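Local coordinates for protein cell division GTPase FtsZ, diverged (Clostridium botulinum C, PDB 3V3T) that is a diverged relative of the tubulin and FtsZ proteins, joining a GTPase-type N-terminal domain to a TubZ-like C-terminal domain, at residues A[161-169]-A[231-239]; A[209-220]-A[279-290]. The protein carries 1 engineered substitution. All coordinates share one frame; numbering follows the deposited sequence.

Contact 1 (A[161-169]-A[231-239]); sequences IYLLDNNKR and SLKESIFAE
Leu164, near the end of strand 160-165, meets Phe237 in a single backbone bridge, with Leu163 O accepting from Ala238 N at 2.7 Å and Asp165 N donating to Ile236 O at 2.9 Å. The irregular chain that leaves helix 224-233 is thus tied to the strand without becoming a regular sheet neighbour. Leu164 lays its CD2 methyl over one face of the Phe237 ring, 3.9 Å from the centroid, in a CH-pi contact displaced toward the rim. Tyr162 runs beside the same phenylalanine and points the same way, its CB facing the ring edge at CE1. Leu163 CG rests on Ala238 CB at 3.8 Å.

Beyond the strand, an Asx turn made by Asp165 OD1 and Asn167 N brings the chain round to two cationic residues. Bends at chi2, chi3 and chi4 (the sharpest -45° at chi2) fold the Lys168 chain back, setting NZ between two carbonyls, Ser235 O at 2.8 Å in the carbonyl plane, on a lone pair, and Lys233 O at 2.9 Å from above the plane. Arg169 reaches a single atom, Glu234 O, end-on with NH1 at 2.8 Å and NH2 at 2.7 Å. Ile236 CG2 sits over the centre of the guanidinium face, while NH2 also bonds to Lys168 O and NH1 forms a salt bridge with Glu178 of helix 172-187.

Three successive carbonyls, of Lys233 at the helix C-terminus and of Glu234 and Ser235 just beyond, thus receive two positive side chains, a match the helix dipole would probably strengthen, while bonds to Glu234 O and Lys168 O help fix the guanidinium plane.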
loop_
_atom_site.group_PDB
_atom_site.type_symbol
_atom_site.label_atom_id
_atom_site.label_comp_id
_atom_site.label_asym_id
_atom_site.label_seq_id
_atom_site.Cartn_x
_atom_site.Cartn_y
_atom_site.Cartn_z
ATOM N N ILE A 161 -0.348 5.651 3.273
ATOM C CA ILE A 161 -1.307 4.558 3.150
ATOM C C ILE A 161 -1.481 4.212 1.668
ATOM O O ILE A 161 -1.712 5.101 0.855
ATOM C CB ILE A 161 -2.693 4.966 3.732
ATOM C CG1 ILE A 161 -2.626 5.126 5.249
ATOM C CG2 ILE A 161 -3.769 3.943 3.362
ATOM C CD1 ILE A 161 -3.899 5.718 5.862
ATOM N N TYR A 162 -1.343 2.934 1.319
ATOM C CA TYR A 162 -1.626 2.481 -0.033
ATOM C C TYR A 162 -2.819 1.552 0.108
ATOM O O TYR A 162 -2.668 0.419 0.542
ATOM C CB TYR A 162 -0.438 1.717 -0.636
ATOM C CG TYR A 162 0.875 2.483 -0.702
ATOM C CD1 TYR A 162 1.342 2.992 -1.908
ATOM C CD2 TYR A 162 1.661 2.683 0.441
ATOM C CE1 TYR A 162 2.534 3.683 -1.985
ATOM C CE2 TYR A 162 2.870 3.386 0.373
ATOM C CZ TYR A 162 3.297 3.875 -0.850
ATOM O OH TYR A 162 4.472 4.565 -0.967
ATOM N N LEU A 163 -4.007 2.049 -0.219
ATOM C CA LEU A 163 -5.235 1.320 0.057
ATOM C C LEU A 163 -5.729 0.686 -1.227
ATOM O O LEU A 163 -6.122 1.399 -2.170
ATOM C CB LEU A 163 -6.308 2.272 0.613
ATOM C CG LEU A 163 -7.538 1.597 1.238
ATOM C CD1 LEU A 163 -7.070 0.613 2.311
ATOM C CD2 LEU A 163 -8.540 2.613 1.851
ATOM N N LEU A 164 -5.717 -0.645 -1.252
ATOM C CA LEU A 164 -6.101 -1.428 -2.434
ATOM C C LEU A 164 -7.505 -2.001 -2.281
ATOM O O LEU A 164 -7.967 -2.237 -1.158
ATOM C CB LEU A 164 -5.098 -2.571 -2.670
ATOM C CG LEU A 164 -3.618 -2.187 -2.750
ATOM C CD1 LEU A 164 -2.750 -3.397 -3.060
ATOM C CD2 LEU A 164 -3.403 -1.114 -3.811
ATOM N N ASP A 165 -8.172 -2.247 -3.407
ATOM C CA ASP A 165 -9.565 -2.679 -3.387
ATOM C C ASP A 165 -9.798 -3.945 -4.235
ATOM O O ASP A 165 -9.803 -3.890 -5.467
ATOM C CB ASP A 165 -10.459 -1.537 -3.879
ATOM C CG ASP A 165 -11.944 -1.861 -3.795
ATOM O OD1 ASP A 165 -12.303 -3.031 -3.516
ATOM O OD2 ASP A 165 -12.757 -0.932 -4.014
ATOM N N ASN A 166 -10.004 -5.079 -3.567
ATOM C CA ASN A 166 -10.239 -6.332 -4.264
ATOM C C ASN A 166 -11.472 -6.316 -5.165
ATOM O O ASN A 166 -11.619 -7.199 -6.003
ATOM C CB ASN A 166 -10.370 -7.497 -3.284
ATOM C CG ASN A 166 -9.058 -8.186 -3.016
ATOM O OD1 ASN A 166 -8.076 -8.002 -3.743
ATOM N ND2 ASN A 166 -9.028 -8.990 -1.961
ATOM N N ASN A 167 -12.374 -5.351 -4.981
ATOM C CA ASN A 167 -13.524 -5.259 -5.886
ATOM C C ASN A 167 -13.082 -4.925 -7.311
ATOM O O ASN A 167 -13.828 -5.134 -8.251
ATOM C CB ASN A 167 -14.544 -4.205 -5.421
ATOM C CG ASN A 167 -15.506 -4.722 -4.359
ATOM O OD1 ASN A 167 -16.197 -5.727 -4.554
ATOM N ND2 ASN A 167 -15.571 -4.012 -3.228
ATOM N N LYS A 168 -11.876 -4.389 -7.471
ATOM C CA LYS A 168 -11.480 -3.796 -8.754
ATOM C C LYS A 168 -10.932 -4.800 -9.766
ATOM O O LYS A 168 -10.748 -4.457 -10.936
ATOM C CB LYS A 168 -10.479 -2.649 -8.554
ATOM C CG LYS A 168 -10.999 -1.460 -7.738
ATOM C CD LYS A 168 -12.398 -1.032 -8.170
ATOM C CE LYS A 168 -12.384 -0.276 -9.489
ATOM N NZ LYS A 168 -11.482 0.905 -9.402
ATOM N N ARG A 169 -10.667 -6.029 -9.327
ATOM C CA ARG A 169 -10.200 -7.083 -10.239
ATOM C C ARG A 169 -10.828 -8.425 -9.897
ATOM O O ARG A 169 -11.227 -8.664 -8.756
ATOM C CB ARG A 169 -8.673 -7.223 -10.190
ATOM C CG ARG A 169 -7.905 -5.997 -10.651
ATOM C CD ARG A 169 -7.870 -5.877 -12.176
ATOM N NE ARG A 169 -7.022 -4.759 -12.590
ATOM C CZ ARG A 169 -7.410 -3.484 -12.572
ATOM N NH1 ARG A 169 -6.580 -2.523 -12.958
ATOM N NH2 ARG A 169 -8.637 -3.169 -12.175
ATOM N N SER A 231 -7.735 5.116 -16.447
ATOM C CA SER A 231 -6.805 4.651 -15.439
ATOM C C SER A 231 -7.390 4.720 -14.016
ATOM O O SER A 231 -7.288 3.757 -13.245
ATOM C CB SER A 231 -5.498 5.433 -15.542
ATOM O OG SER A 231 -4.615 5.044 -14.513
ATOM N N LEU A 232 -7.999 5.850 -13.669
ATOM C CA LEU A 232 -8.652 5.982 -12.365
ATOM C C LEU A 232 -9.840 5.030 -12.215
ATOM O O LEU A 232 -9.991 4.358 -11.196
ATOM C CB LEU A 232 -9.140 7.409 -12.140
ATOM C CG LEU A 232 -8.223 8.405 -11.462
ATOM C CD1 LEU A 232 -8.900 9.767 -11.559
ATOM C CD2 LEU A 232 -7.955 8.000 -9.998
ATOM N N LYS A 233 -10.704 4.983 -13.218
ATOM C CA LYS A 233 -11.843 4.088 -13.122
ATOM C C LYS A 233 -11.420 2.635 -12.886
ATOM O O LYS A 233 -12.046 1.912 -12.098
ATOM C CB LYS A 233 -12.691 4.184 -14.369
ATOM C CG LYS A 233 -13.650 5.358 -14.336
ATOM C CD LYS A 233 -14.708 5.191 -13.244
ATOM C CE LYS A 233 -15.561 6.448 -13.124
ATOM N NZ LYS A 233 -16.646 6.305 -12.122
ATOM N N GLU A 234 -10.361 2.218 -13.576
ATOM C CA GLU A 234 -9.889 0.839 -13.505
ATOM C C GLU A 234 -8.885 0.626 -12.381
ATOM O O GLU A 234 -8.361 -0.480 -12.212
ATOM C CB GLU A 234 -9.280 0.424 -14.849
ATOM C CG GLU A 234 -10.316 0.390 -15.982
ATOM C CD GLU A 234 -9.738 -0.071 -17.305
ATOM O OE1 GLU A 234 -8.499 -0.094 -17.439
ATOM O OE2 GLU A 234 -10.527 -0.411 -18.215
ATOM N N SER A 235 -8.616 1.678 -11.616
ATOM C CA SER A 235 -7.525 1.643 -10.631
ATOM C C SER A 235 -7.695 0.561 -9.561
ATOM O O SER A 235 -8.788 0.355 -9.048
ATOM C CB SER A 235 -7.354 3.009 -9.960
ATOM O OG SER A 235 -6.263 2.992 -9.069
ATOM N N ILE A 236 -6.607 -0.127 -9.226
ATOM C CA ILE A 236 -6.657 -1.121 -8.167
ATOM C C ILE A 236 -6.686 -0.490 -6.777
ATOM O O ILE A 236 -6.980 -1.175 -5.785
ATOM C CB ILE A 236 -5.478 -2.094 -8.222
ATOM C CG1 ILE A 236 -4.152 -1.337 -8.086
ATOM C CG2 ILE A 236 -5.543 -2.913 -9.477
ATOM C CD1 ILE A 236 -2.994 -2.220 -7.709
ATOM N N PHE A 237 -6.363 0.799 -6.705
ATOM C CA PHE A 237 -6.469 1.566 -5.454
ATOM C C PHE A 237 -7.898 1.964 -5.126
ATOM O O PHE A 237 -8.680 2.252 -6.019
ATOM C CB PHE A 237 -5.629 2.838 -5.513
ATOM C CG PHE A 237 -4.158 2.581 -5.483
ATOM C CD1 PHE A 237 -3.448 2.686 -4.306
ATOM C CD2 PHE A 237 -3.486 2.207 -6.636
ATOM C CE1 PHE A 237 -2.067 2.431 -4.281
ATOM C CE2 PHE A 237 -2.106 1.961 -6.611
ATOM C CZ PHE A 237 -1.410 2.073 -5.434
ATOM N N ALA A 238 -8.223 1.972 -3.833
ATOM C CA ALA A 238 -9.543 2.368 -3.379
ATOM C C ALA A 238 -9.888 3.759 -3.896
ATOM O O ALA A 238 -9.080 4.681 -3.827
ATOM C CB ALA A 238 -9.603 2.347 -1.875
ATOM N N GLU A 239 -11.104 3.910 -4.393
ATOM C CA GLU A 239 -11.533 5.184 -4.936
ATOM C C GLU A 239 -11.461 6.345 -3.934
ATOM O O GLU A 239 -11.897 6.221 -2.792
ATOM C CB GLU A 239 -12.957 5.060 -5.470
ATOM C CG GLU A 239 -13.532 6.375 -5.963
ATOM C CD GLU A 239 -14.931 6.210 -6.517
ATOM O OE1 GLU A 239 -15.518 5.125 -6.329
ATOM O OE2 GLU A 239 -15.444 7.160 -7.141
HETATM O O HOH W 1 -12.629 1.602 -5.080
HETATM O O HOH W 2 -11.251 2.516 -7.626
#

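Contact 2 (A[209-220]-A[279-290]); sequences MKKSNVILEFDD and KNIVVATGIEPQ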
loop_
_atom_site.group_PDB
_atom_site.type_symbol
_atom_site.label_atom_id
_atom_site.label_comp_id
_atom_site.label_asym_id
_atom_site.label_seq_id
_atom_site.Cartn_x
_atom_site.Cartn_y
_atom_site.Cartn_z
ATOM N N MET A 209 5.713 11.032 2.140
ATOM C CA MET A 209 4.513 11.854 2.298
ATOM C C MET A 209 3.416 11.047 2.981
ATOM O O MET A 209 3.181 9.895 2.638
ATOM C CB MET A 209 4.007 12.365 0.951
ATOM C CG MET A 209 2.664 13.066 1.033
ATOM S SD MET A 209 2.697 14.554 2.057
ATOM C CE MET A 209 3.871 15.578 1.194
ATOM N N LYS A 210 2.749 11.661 3.952
ATOM C CA LYS A 210 1.777 10.955 4.763
ATOM C C LYS A 210 0.393 10.998 4.132
ATOM O O LYS A 210 0.150 11.759 3.202
ATOM C CB LYS A 210 1.716 11.544 6.166
ATOM C CG LYS A 210 3.070 11.736 6.820
ATOM C CD LYS A 210 3.824 10.433 6.921
ATOM C CE LYS A 210 5.118 10.664 7.680
ATOM N NZ LYS A 210 4.931 11.732 8.713
ATOM N N LYS A 211 -0.504 10.181 4.674
ATOM C CA LYS A 211 -1.834 9.987 4.126
ATOM C C LYS A 211 -1.748 9.092 2.908
ATOM O O LYS A 211 -0.833 8.259 2.780
ATOM C CB LYS A 211 -2.483 11.333 3.793
ATOM C CG LYS A 211 -2.809 12.136 5.059
ATOM C CD LYS A 211 -2.597 13.633 4.872
ATOM C CE LYS A 211 -3.796 14.323 4.264
ATOM N NZ LYS A 211 -3.473 15.755 3.938
ATOM N N SER A 212 -2.676 9.286 1.987
ATOM C CA SER A 212 -2.894 8.293 0.964
ATOM C C SER A 212 -2.158 8.554 -0.329
ATOM O O SER A 212 -2.113 9.665 -0.843
ATOM C CB SER A 212 -4.390 8.104 0.703
ATOM O OG SER A 212 -4.791 6.854 1.206
ATOM N N ASN A 213 -1.609 7.472 -0.848
ATOM C CA ASN A 213 -0.884 7.525 -2.087
ATOM C C ASN A 213 -1.620 6.680 -3.147
ATOM O O ASN A 213 -2.190 5.631 -2.849
ATOM C CB ASN A 213 0.572 7.083 -1.846
ATOM C CG ASN A 213 1.354 8.059 -0.928
ATOM O OD1 ASN A 213 0.782 8.973 -0.304
ATOM N ND2 ASN A 213 2.670 7.852 -0.842
ATOM N N VAL A 214 -1.655 7.180 -4.382
ATOM C CA VAL A 214 -2.249 6.427 -5.487
ATOM C C VAL A 214 -1.281 6.472 -6.693
ATOM O O VAL A 214 -0.718 7.520 -7.008
ATOM C CB VAL A 214 -3.658 6.961 -5.869
ATOM C CG1 VAL A 214 -4.100 6.430 -7.229
ATOM C CG2 VAL A 214 -4.669 6.568 -4.810
ATOM N N ILE A 215 -1.062 5.327 -7.336
ATOM C CA ILE A 215 -0.162 5.243 -8.484
ATOM C C ILE A 215 -0.995 4.917 -9.714
ATOM O O ILE A 215 -1.766 3.959 -9.692
ATOM C CB ILE A 215 0.903 4.123 -8.287
ATOM C CG1 ILE A 215 1.661 4.319 -6.973
ATOM C CG2 ILE A 215 1.860 4.061 -9.480
ATOM C CD1 ILE A 215 2.613 3.190 -6.633
ATOM N N LEU A 216 -0.849 5.707 -10.775
ATOM C CA LEU A 216 -1.597 5.481 -12.017
ATOM C C LEU A 216 -0.682 5.332 -13.216
ATOM O O LEU A 216 0.274 6.082 -13.365
ATOM C CB LEU A 216 -2.541 6.647 -12.303
ATOM C CG LEU A 216 -3.559 6.991 -11.209
ATOM C CD1 LEU A 216 -4.212 8.346 -11.499
ATOM C CD2 LEU A 216 -4.608 5.895 -11.094
ATOM N N GLU A 217 -0.986 4.374 -14.081
ATOM C CA GLU A 217 -0.357 4.329 -15.389
ATOM C C GLU A 217 -1.403 4.461 -16.505
ATOM O O GLU A 217 -2.504 3.916 -16.417
ATOM C CB GLU A 217 0.519 3.084 -15.535
ATOM C CG GLU A 217 1.782 3.160 -14.672
ATOM C CD GLU A 217 2.667 1.935 -14.778
ATOM O OE1 GLU A 217 2.361 1.036 -15.580
ATOM O OE2 GLU A 217 3.682 1.867 -14.055
ATOM N N PHE A 218 -1.059 5.207 -17.548
ATOM C CA PHE A 218 -2.013 5.495 -18.603
ATOM C C PHE A 218 -1.435 5.332 -19.996
ATOM O O PHE A 218 -0.216 5.361 -20.188
ATOM C CB PHE A 218 -2.612 6.891 -18.439
ATOM C CG PHE A 218 -1.620 8.007 -18.590
ATOM C CD1 PHE A 218 -1.486 8.674 -19.800
ATOM C CD2 PHE A 218 -0.845 8.417 -17.509
ATOM C CE1 PHE A 218 -0.577 9.722 -19.942
ATOM C CE2 PHE A 218 0.056 9.457 -17.632
ATOM C CZ PHE A 218 0.192 10.116 -18.856
ATOM N N ASP A 219 -2.345 5.176 -20.957
ATOM C CA ASP A 219 -2.001 4.899 -22.343
ATOM C C ASP A 219 -1.348 6.089 -23.037
ATOM O O ASP A 219 -1.860 7.208 -22.975
ATOM C CB ASP A 219 -3.263 4.497 -23.107
ATOM C CG ASP A 219 -2.970 4.033 -24.512
ATOM O OD1 ASP A 219 -1.832 4.235 -24.982
ATOM O OD2 ASP A 219 -3.883 3.467 -25.147
ATOM N N ASP A 220 -0.228 5.832 -23.706
ATOM C CA ASP A 220 0.476 6.860 -24.461
ATOM C C ASP A 220 -0.371 7.328 -25.640
ATOM O O ASP A 220 -0.093 8.363 -26.244
ATOM C CB ASP A 220 1.820 6.327 -24.972
ATOM C CG ASP A 220 1.659 5.150 -25.924
ATOM O OD1 ASP A 220 0.817 4.270 -25.649
ATOM O OD2 ASP A 220 2.370 5.106 -26.951
ATOM N N LYS A 279 7.131 3.977 -19.664
ATOM C CA LYS A 279 5.732 4.089 -19.260
ATOM C C LYS A 279 5.294 5.508 -18.938
ATOM O O LYS A 279 6.113 6.414 -18.827
ATOM C CB LYS A 279 5.449 3.168 -18.065
ATOM C CG LYS A 279 5.509 1.692 -18.431
ATOM C CD LYS A 279 5.125 0.794 -17.281
ATOM C CE LYS A 279 5.069 -0.654 -17.722
ATOM N NZ LYS A 279 4.771 -1.564 -16.584
ATOM N N ASN A 280 3.986 5.695 -18.804
ATOM C CA ASN A 280 3.447 6.971 -18.357
ATOM C C ASN A 280 2.820 6.794 -16.998
ATOM O O ASN A 280 1.821 6.083 -16.838
ATOM C CB ASN A 280 2.422 7.517 -19.340
ATOM C CG ASN A 280 3.001 7.730 -20.704
ATOM O OD1 ASN A 280 3.804 8.643 -20.915
ATOM N ND2 ASN A 280 2.609 6.879 -21.648
ATOM N N ILE A 281 3.418 7.432 -16.007
ATOM C CA ILE A 281 3.036 7.151 -14.645
ATOM C C ILE A 281 2.846 8.425 -13.833
ATOM O O ILE A 281 3.638 9.362 -13.920
ATOM C CB ILE A 281 4.042 6.170 -13.992
ATOM C CG1 ILE A 281 3.752 5.992 -12.498
ATOM C CG2 ILE A 281 5.451 6.631 -14.206
ATOM C CD1 ILE A 281 4.559 4.861 -11.860
ATOM N N VAL A 282 1.754 8.457 -13.077
ATOM C CA VAL A 282 1.482 9.522 -12.134
ATOM C C VAL A 282 1.414 8.935 -10.729
ATOM O O VAL A 282 0.709 7.954 -10.475
ATOM C CB VAL A 282 0.121 10.201 -12.420
ATOM C CG1 VAL A 282 -0.118 11.360 -11.442
ATOM C CG2 VAL A 282 0.038 10.666 -13.869
ATOM N N VAL A 283 2.145 9.548 -9.808
ATOM C CA VAL A 283 2.046 9.191 -8.412
ATOM C C VAL A 283 1.495 10.378 -7.652
ATOM O O VAL A 283 2.099 11.451 -7.658
ATOM C CB VAL A 283 3.425 8.841 -7.841
ATOM C CG1 VAL A 283 3.298 8.414 -6.376
ATOM C CG2 VAL A 283 4.063 7.741 -8.675
ATOM N N ALA A 284 0.342 10.187 -7.014
ATOM C CA ALA A 284 -0.292 11.231 -6.222
ATOM C C ALA A 284 -0.227 10.860 -4.742
ATOM O O ALA A 284 -0.689 9.790 -4.354
ATOM C CB ALA A 284 -1.736 11.427 -6.664
ATOM N N THR A 285 0.349 11.737 -3.923
ATOM C CA THR A 285 0.547 11.431 -2.508
ATOM C C THR A 285 -0.102 12.491 -1.628
ATOM O O THR A 285 -0.282 13.622 -2.046
ATOM C CB THR A 285 2.056 11.366 -2.164
ATOM O OG1 THR A 285 2.636 12.667 -2.326
ATOM C CG2 THR A 285 2.777 10.388 -3.091
ATOM N N GLY A 286 -0.446 12.128 -0.403
ATOM C CA GLY A 286 -1.057 13.069 0.516
ATOM C C GLY A 286 -2.550 13.233 0.290
ATOM O O GLY A 286 -3.142 14.208 0.732
ATOM N N ILE A 287 -3.161 12.279 -0.404
ATOM C CA ILE A 287 -4.597 12.312 -0.632
ATOM C C ILE A 287 -5.331 11.996 0.659
ATOM O O ILE A 287 -4.931 11.092 1.403
ATOM C CB ILE A 287 -5.005 11.265 -1.697
ATOM C CG1 ILE A 287 -4.445 11.643 -3.065
ATOM C CG2 ILE A 287 -6.512 11.125 -1.774
ATOM C CD1 ILE A 287 -4.549 10.522 -4.111
ATOM N N GLU A 288 -6.416 12.705 0.937
ATOM C CA GLU A 288 -7.204 12.348 2.116
ATOM C C GLU A 288 -7.531 10.859 2.057
ATOM O O GLU A 288 -7.965 10.368 1.027
ATOM C CB GLU A 288 -8.485 13.171 2.199
ATOM C CG GLU A 288 -8.838 13.579 3.609
ATOM C CD GLU A 288 -7.747 14.413 4.253
ATOM O OE1 GLU A 288 -7.183 15.291 3.561
ATOM O OE2 GLU A 288 -7.442 14.182 5.445
ATOM N N PRO A 289 -7.307 10.136 3.164
ATOM C CA PRO A 289 -7.610 8.697 3.260
ATOM C C PRO A 289 -9.063 8.368 2.875
ATOM O O PRO A 289 -9.993 9.077 3.281
ATOM C CB PRO A 289 -7.349 8.386 4.740
ATOM C CG PRO A 289 -6.337 9.442 5.151
ATOM C CD PRO A 289 -6.703 10.671 4.398
ATOM N N GLN A 290 -9.244 7.281 2.123
ATOM C CA GLN A 290 -10.518 6.992 1.448
ATOM C C GLN A 290 -11.619 6.464 2.381
ATOM O O GLN A 290 -12.108 5.336 2.227
ATOM C CB GLN A 290 -10.282 6.027 0.272
ATOM C CG GLN A 290 -9.227 6.536 -0.758
ATOM C CD GLN A 290 -7.822 6.003 -0.488
ATOM O OE1 GLN A 290 -7.333 6.088 0.634
ATOM N NE2 GLN A 290 -7.175 5.422 -1.515
HETATM O O HOH W 3 -4.238 4.839 -1.135
#
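Strands 211-217 and 281-285 run antiparallel, their axes 4.7 Å apart and their directions 167° from each other, with Val214-Ala284 and Leu216-Val282 as hydrogen-bonded pairs and Ile215-Val283 and Glu217-Ile281 as non-hydrogen-bonded ones. The ladder slips by one residue at a G1 beta bulge, where Gly286 and Ile287 both face Ser212. Within the bulge, Ser212 and Ile287 exchange two backbone bonds.

On one face of the sheet, Ile215 and Ile281 lie side by side, CG2 of the first 3.7 Å from CD1 of the second, and Ile215 and Val283 pack against Leu182 and Phe186 of helix 172-187. On the other, Val214 CG2 touches Ile287 CD1 at 4.0 Å, and Leu216 meets helix 224-233. Near the end of the ladder, Phe218 has CG between its backbone N and carbonyl carbon (chi1 65°), a placement that brings the ring across Asn280. Asn280 CB then stands over the ring face, 3.5 Å from the centroid, in a CH-pi contact, with the amide plane turned 29° from the ring and OD1 bonded to Thr253 N.

Polar groups mark both ends. Ser212 OG donates to Gln290 OE1 at 2.7 Å, and one water joins Ser212 OG, Asn213 O and Gln290 NE2. Glu217 OE1 and Lys279 NZ form a long salt bridge of 3.7 Å, and the stronger partner of the lysine is Asp185 of helix 172-187.

The chemistry implies an apolar middle sandwiched by helices on the two faces of the sheet, while the serine-glutamine-water network satisfies buried polar groups where the chain enters helix 291-306, with Gln290 at the N-cap position.

Overall arrangement
The two contacts share one mixed sheet, and their centres lie 11 Å apart. Strand 160-165 of contact 1 runs parallel beside strand 211-217 of contact 2, joined by probable hydrogen bonds from Ile161 N to Lys211 O at 2.7 Å and from Asn213 N to Ile161 O at 2.9 Å. A second tie runs through the helix that follows strand 211-217, since Ser231 OG bonds to Glu217 O. A third links Gln290 NE2 to Ala238 O. Because their segments alternate along the chain, the contacts interlock: contact 1 ties strand 160-165 to the chain after helix 224-233, contact 2 pairs strands 211-217 and 281-287, and the sheet spans both family regions, as suits a tubulin/FtsZ relative.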